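Local coordinates for helicase of the snf2/rad54 family (Sulfolobus solfataricus, PDB 1Z5Z), which is the C-terminal part of a SWI2/SNF2-family ATPase core, which probably couples ATP hydrolysis to movement along double-stranded DNA, at residues M102-E107 against H218-V223; G96-T101 against K126-I131. One frame throughout, in Å; residues are numbered along the deposited sequence.

In the fold
Helix 96-110 is common to both contacts, whose centres lie 10 Å apart. Its middle part, 102-107, lies on the parallel sheet at strand 216-222 in contact 1; its N-terminal turns, 96-101, direct Met98 toward helix 122-136 in contact 2. Strand 115-119 joins the two helices, as expected of the RecA-like lobe formed by the helicase C-terminal domain. The contacts also meet directly: Leu220 CD1 lies 3.4 Å from Thr101 OG1, and Met102 SD packs 4.0 Å from Ile131 CG2. Both sit about 11 Å, centre to centre, from the middle of the chain, and no nucleotide or DNA takes part in either.

Contact 1 of 2, residues M102-E107 against H218-V223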
loop_
_atom_site.group_PDB
_atom_site.type_symbol
_atom_site.label_atom_id
_atom_site.label_comp_id
_atom_site.label_asym_id
_atom_site.label_seq_id
_atom_site.Cartn_x
_atom_site.Cartn_y
_atom_site.Cartn_z
ATOM N N MET A 102 -6.416 12.171 1.325
ATOM C CA MET A 102 -6.679 13.527 1.800
ATOM C C MET A 102 -8.193 13.659 2.115
ATOM O O MET A 102 -8.556 14.377 3.034
ATOM C CB MET A 102 -6.255 14.567 0.765
ATOM C CG MET A 102 -4.731 14.550 0.412
ATOM S SD MET A 102 -3.608 14.342 1.797
ATOM C CE MET A 102 -3.846 15.960 2.669
ATOM N N GLU A 103 -9.057 12.958 1.381
ATOM C CA GLU A 103 -10.492 13.034 1.662
ATOM C C GLU A 103 -10.767 12.404 3.000
ATOM O O GLU A 103 -11.558 12.937 3.783
ATOM C CB GLU A 103 -11.343 12.318 0.610
ATOM C CG GLU A 103 -11.048 12.770 -0.811
ATOM C CD GLU A 103 -11.899 12.067 -1.866
ATOM O OE1 GLU A 103 -12.330 10.914 -1.654
ATOM O OE2 GLU A 103 -12.120 12.685 -2.922
ATOM N N ILE A 104 -10.112 11.278 3.282
ATOM C CA ILE A 104 -10.339 10.604 4.557
ATOM C C ILE A 104 -9.798 11.460 5.689
ATOM O O ILE A 104 -10.414 11.613 6.746
ATOM C CB ILE A 104 -9.642 9.225 4.607
ATOM C CG1 ILE A 104 -10.347 8.232 3.667
ATOM C CG2 ILE A 104 -9.608 8.746 6.033
ATOM C CD1 ILE A 104 -9.500 6.952 3.320
ATOM N N ILE A 105 -8.618 12.007 5.461
ATOM C CA ILE A 105 -8.001 12.861 6.452
ATOM C C ILE A 105 -8.914 14.057 6.836
ATOM O O ILE A 105 -9.100 14.380 8.023
ATOM C CB ILE A 105 -6.621 13.372 5.921
ATOM C CG1 ILE A 105 -5.615 12.201 5.908
ATOM C CG2 ILE A 105 -6.089 14.493 6.812
ATOM C CD1 ILE A 105 -4.157 12.643 5.668
ATOM N N GLU A 106 -9.493 14.690 5.824
ATOM C CA GLU A 106 -10.349 15.859 6.044
ATOM C C GLU A 106 -11.495 15.463 6.981
ATOM O O GLU A 106 -11.704 16.067 8.037
ATOM C CB GLU A 106 -10.859 16.356 4.689
ATOM C CG GLU A 106 -11.524 17.713 4.732
ATOM C CD GLU A 106 -11.766 18.273 3.334
ATOM O OE1 GLU A 106 -12.560 17.672 2.583
ATOM O OE2 GLU A 106 -11.152 19.308 2.986
ATOM N N GLU A 107 -12.207 14.413 6.613
ATOM C CA GLU A 107 -13.271 13.928 7.453
ATOM C C GLU A 107 -12.756 13.536 8.856
ATOM O O GLU A 107 -13.394 13.849 9.851
ATOM C CB GLU A 107 -13.965 12.727 6.794
ATOM C CG GLU A 107 -14.631 11.798 7.781
ATOM C CD GLU A 107 -15.414 10.685 7.115
ATOM O OE1 GLU A 107 -15.572 9.608 7.733
ATOM O OE2 GLU A 107 -15.885 10.883 5.983
ATOM N N HIS A 218 -9.279 1.715 7.507
ATOM C CA HIS A 218 -9.487 1.844 6.061
ATOM C C HIS A 218 -8.413 1.096 5.249
ATOM O O HIS A 218 -7.204 1.286 5.453
ATOM C CB HIS A 218 -9.455 3.311 5.597
ATOM C CG HIS A 218 -10.531 4.175 6.174
ATOM N ND1 HIS A 218 -10.268 5.204 7.058
ATOM C CD2 HIS A 218 -11.867 4.208 5.949
ATOM C CE1 HIS A 218 -11.392 5.834 7.341
ATOM N NE2 HIS A 218 -12.378 5.251 6.680
ATOM N N LYS A 219 -8.828 0.270 4.307
ATOM C CA LYS A 219 -7.842 -0.437 3.479
ATOM C C LYS A 219 -7.968 0.095 2.079
ATOM O O LYS A 219 -8.992 -0.125 1.438
ATOM C CB LYS A 219 -8.085 -1.946 3.444
ATOM C CG LYS A 219 -7.777 -2.651 4.726
ATOM C CD LYS A 219 -8.344 -4.082 4.692
ATOM C CE LYS A 219 -7.939 -4.814 3.422
ATOM N NZ LYS A 219 -9.042 -5.653 2.870
ATOM N N LEU A 220 -6.936 0.789 1.594
ATOM C CA LEU A 220 -7.001 1.329 0.262
ATOM C C LEU A 220 -6.785 0.205 -0.754
ATOM O O LEU A 220 -5.849 -0.590 -0.615
ATOM C CB LEU A 220 -5.944 2.428 0.090
ATOM C CG LEU A 220 -6.025 3.591 1.111
ATOM C CD1 LEU A 220 -5.215 4.751 0.582
ATOM C CD2 LEU A 220 -7.467 4.054 1.346
ATOM N N ILE A 221 -7.623 0.152 -1.784
ATOM C CA ILE A 221 -7.502 -0.889 -2.820
ATOM C C ILE A 221 -7.631 -0.305 -4.204
ATOM O O ILE A 221 -8.630 0.365 -4.493
ATOM C CB ILE A 221 -8.595 -1.957 -2.653
ATOM C CG1 ILE A 221 -8.368 -2.733 -1.352
ATOM C CG2 ILE A 221 -8.571 -2.934 -3.841
ATOM C CD1 ILE A 221 -9.440 -3.801 -1.122
ATOM N N SER A 222 -6.632 -0.516 -5.060
ATOM C CA SER A 222 -6.698 0.003 -6.424
ATOM C C SER A 222 -7.667 -0.777 -7.329
ATOM O O SER A 222 -7.494 -1.979 -7.598
ATOM C CB SER A 222 -5.303 0.064 -7.046
ATOM O OG SER A 222 -4.594 1.101 -6.395
ATOM N N VAL A 223 -8.712 -0.071 -7.772
ATOM C CA VAL A 223 -9.762 -0.663 -8.603
ATOM C C VAL A 223 -9.227 -1.309 -9.852
ATOM O O VAL A 223 -8.470 -0.700 -10.608
ATOM C CB VAL A 223 -10.854 0.396 -8.994
ATOM C CG1 VAL A 223 -11.853 -0.223 -9.990
ATOM C CG2 VAL A 223 -11.600 0.871 -7.713
#
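Ile104 lies over one face of the His218 imidazole and ends beside Leu220, bringing helix 96-110 down on strand 216-222: a helix packed on the parallel sheet, as expected in a RecA-like helicase lobe. Its two branches do different work. The longer one carries CD1 over the ring: that methyl is 4.3 Å from the ring centroid and only 18° off the ring normal, a CH-pi contact displaced toward the rim. The shorter one, CG2, stands on the same side of the ring plane as CD1, outward of the ND1-CE1 bond, 3.7 Å from His218 CE1. With CG2 anti to the backbone N and CG1 beside that N (chi1 -70°), both branches face the ring, and both come near ND1. The Ile104 and His218 side chains run past each other in opposite senses, as do those of Ile104 and Leu220. Leu220, two residues along the strand from His218, meets the helix segment through one methyl, its CD2 being 4.1 Å from Ile104 CD1.

Strand 186-189 frames the site: Ile188 touches both Ile104 and Leu220, while Val187 and His189 hold the backbone of His218 by hydrogen bonds. Glu107 OE1 is 5.5 Å from His218 NE2, not in contact, and has a long, weak ion pair with Arg186. Cut back to an alanine here, the Ile104 side chain loses CD1 and CG2, which is likely to open a gap between the imidazole face and Leu220 CD2. No hydrogen bond crosses the contact, and His218 ND1 is buried by it with no partner in the model. Between 102-107 and 218-223 the attraction is thus dispersion and CH-pi contact, with one imidazole nitrogen bearing a probable desolvation cost.

Contact 2 of 2, residues G96-T101 against K126-I131; sequences GKMIRT and KIIRNI
Met98 reaches from helix 96-110 to Ile128 and Ile131, one turn apart on helix 122-136. These helices share one face of the parallel sheet, linked through strand 115-119. Its CG stands 3.7 Å from Ile131 CD1, the Met98 and Ile131 side chains pointing tip to tip, whereas its sulfur passes Ile128 at a slant, SD lying 4.0 Å from Ile128 CG1. The thioether is folded: an unusual, nearly eclipsed chi2 of 5° and a further bend at chi3 swing the methyl back to Ile131, where CE is 4.0 Å from both CD1 and CG2. Ile131 thus meets the methionine at two carbons.

Behind this apolar layer, the backbone N of Met98 bonds to Ser95 OG at the helix start. Lys97 O takes two bonds, from Thr101 N and from Thr101 OG1; the hydroxyl lies 2.8 Å away and 43° out of the carbonyl plane. On a different side of the helix, Lys97 NZ forms salt bridges with Asp80 and Glu227. All three touching residues are buried, and with no hydrogen bond between the segments, shape and dispersion hold them, the methionine supplying a polarisable sulfur and a chain apparently flexible enough to lie against two branched isoleucines.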
loop_
_atom_site.group_PDB
_atom_site.type_symbol
_atom_site.label_atom_id
_atom_site.label_comp_id
_atom_site.label_asym_id
_atom_site.label_seq_id
_atom_site.Cartn_x
_atom_site.Cartn_y
_atom_site.Cartn_z
ATOM N N GLY A 96 -4.459 8.056 -7.300
ATOM C CA GLY A 96 -5.832 7.779 -6.882
ATOM C C GLY A 96 -5.922 7.587 -5.371
ATOM O O GLY A 96 -6.850 8.112 -4.749
ATOM N N LYS A 97 -4.955 6.852 -4.782
ATOM C CA LYS A 97 -4.899 6.595 -3.334
ATOM C C LYS A 97 -4.651 7.841 -2.499
ATOM O O LYS A 97 -5.287 8.043 -1.467
ATOM C CB LYS A 97 -3.791 5.556 -2.993
ATOM C CG LYS A 97 -4.149 4.110 -3.338
ATOM C CD LYS A 97 -3.160 3.130 -2.673
ATOM C CE LYS A 97 -3.416 1.714 -3.113
ATOM N NZ LYS A 97 -2.351 0.814 -2.627
ATOM N N MET A 98 -3.693 8.660 -2.926
ATOM C CA MET A 98 -3.384 9.906 -2.233
ATOM C C MET A 98 -4.632 10.794 -2.268
ATOM O O MET A 98 -4.965 11.451 -1.290
ATOM C CB MET A 98 -2.235 10.632 -2.943
ATOM C CG MET A 98 -0.936 10.797 -2.175
ATOM S SD MET A 98 -0.707 10.041 -0.543
ATOM C CE MET A 98 -1.254 11.396 0.368
ATOM N N ILE A 99 -5.322 10.811 -3.400
ATOM C CA ILE A 99 -6.517 11.636 -3.516
ATOM C C ILE A 99 -7.562 11.192 -2.491
ATOM O O ILE A 99 -8.176 12.035 -1.842
ATOM C CB ILE A 99 -7.094 11.555 -4.948
ATOM C CG1 ILE A 99 -6.223 12.369 -5.896
ATOM C CG2 ILE A 99 -8.563 12.052 -4.977
ATOM C CD1 ILE A 99 -6.367 11.949 -7.372
ATOM N N ARG A 100 -7.774 9.886 -2.341
ATOM C CA ARG A 100 -8.753 9.443 -1.364
ATOM C C ARG A 100 -8.222 9.658 0.047
ATOM O O ARG A 100 -8.998 9.924 0.966
ATOM C CB ARG A 100 -9.109 7.956 -1.543
ATOM C CG ARG A 100 -9.911 7.664 -2.781
ATOM C CD ARG A 100 -11.345 8.155 -2.629
ATOM N NE ARG A 100 -12.276 7.034 -2.656
ATOM C CZ ARG A 100 -13.042 6.670 -1.631
ATOM N NH1 ARG A 100 -13.851 5.619 -1.760
ATOM N NH2 ARG A 100 -13.002 7.358 -0.484
ATOM N N THR A 101 -6.908 9.547 0.232
ATOM C CA THR A 101 -6.348 9.730 1.564
ATOM C C THR A 101 -6.609 11.135 2.132
ATOM O O THR A 101 -6.956 11.277 3.308
ATOM C CB THR A 101 -4.829 9.409 1.559
ATOM O OG1 THR A 101 -4.651 8.016 1.221
ATOM C CG2 THR A 101 -4.204 9.706 2.954
ATOM N N LYS A 126 7.673 8.491 2.970
ATOM C CA LYS A 126 8.191 9.861 2.907
ATOM C C LYS A 126 7.290 10.772 2.075
ATOM O O LYS A 126 7.062 11.929 2.435
ATOM C CB LYS A 126 9.600 9.861 2.321
ATOM C CG LYS A 126 10.624 9.288 3.249
ATOM C CD LYS A 126 11.946 9.106 2.527
ATOM C CE LYS A 126 13.069 9.017 3.536
ATOM N NZ LYS A 126 14.384 8.786 2.888
ATOM N N ILE A 127 6.785 10.262 0.956
ATOM C CA ILE A 127 5.894 11.050 0.110
ATOM C C ILE A 127 4.631 11.439 0.912
ATOM O O ILE A 127 4.219 12.606 0.951
ATOM C CB ILE A 127 5.508 10.251 -1.170
ATOM C CG1 ILE A 127 6.680 10.283 -2.167
ATOM C CG2 ILE A 127 4.223 10.819 -1.788
ATOM C CD1 ILE A 127 6.530 9.309 -3.323
ATOM N N ILE A 128 4.035 10.461 1.575
ATOM C CA ILE A 128 2.845 10.713 2.369
ATOM C C ILE A 128 3.119 11.769 3.427
ATOM O O ILE A 128 2.352 12.735 3.582
ATOM C CB ILE A 128 2.404 9.446 3.069
ATOM C CG1 ILE A 128 1.865 8.467 2.023
ATOM C CG2 ILE A 128 1.323 9.752 4.073
ATOM C CD1 ILE A 128 1.655 7.060 2.581
ATOM N N ARG A 129 4.228 11.579 4.132
ATOM C CA ARG A 129 4.646 12.472 5.202
ATOM C C ARG A 129 4.851 13.911 4.631
ATOM O O ARG A 129 4.384 14.900 5.215
ATOM C CB ARG A 129 5.937 11.907 5.806
ATOM C CG ARG A 129 6.239 12.347 7.219
ATOM C CD ARG A 129 7.202 13.500 7.279
ATOM N NE ARG A 129 8.591 13.057 7.133
ATOM C CZ ARG A 129 9.230 13.114 5.981
ATOM N NH1 ARG A 129 8.589 13.590 4.941
ATOM N NH2 ARG A 129 10.476 12.684 5.857
ATOM N N ASN A 130 5.521 14.018 3.487
ATOM C CA ASN A 130 5.779 15.332 2.850
ATOM C C ASN A 130 4.481 16.014 2.460
ATOM O O ASN A 130 4.263 17.174 2.747
ATOM C CB ASN A 130 6.642 15.155 1.595
ATOM C CG ASN A 130 8.045 14.615 1.920
ATOM O OD1 ASN A 130 8.487 14.728 3.037
ATOM N ND2 ASN A 130 8.734 14.047 0.933
ATOM N N ILE A 131 3.619 15.291 1.771
ATOM C CA ILE A 131 2.356 15.855 1.362
ATOM C C ILE A 131 1.540 16.375 2.549
ATOM O O ILE A 131 1.028 17.510 2.504
ATOM C CB ILE A 131 1.537 14.810 0.607
ATOM C CG1 ILE A 131 2.138 14.622 -0.778
ATOM C CG2 ILE A 131 0.080 15.186 0.638
ATOM C CD1 ILE A 131 1.578 13.469 -1.573
#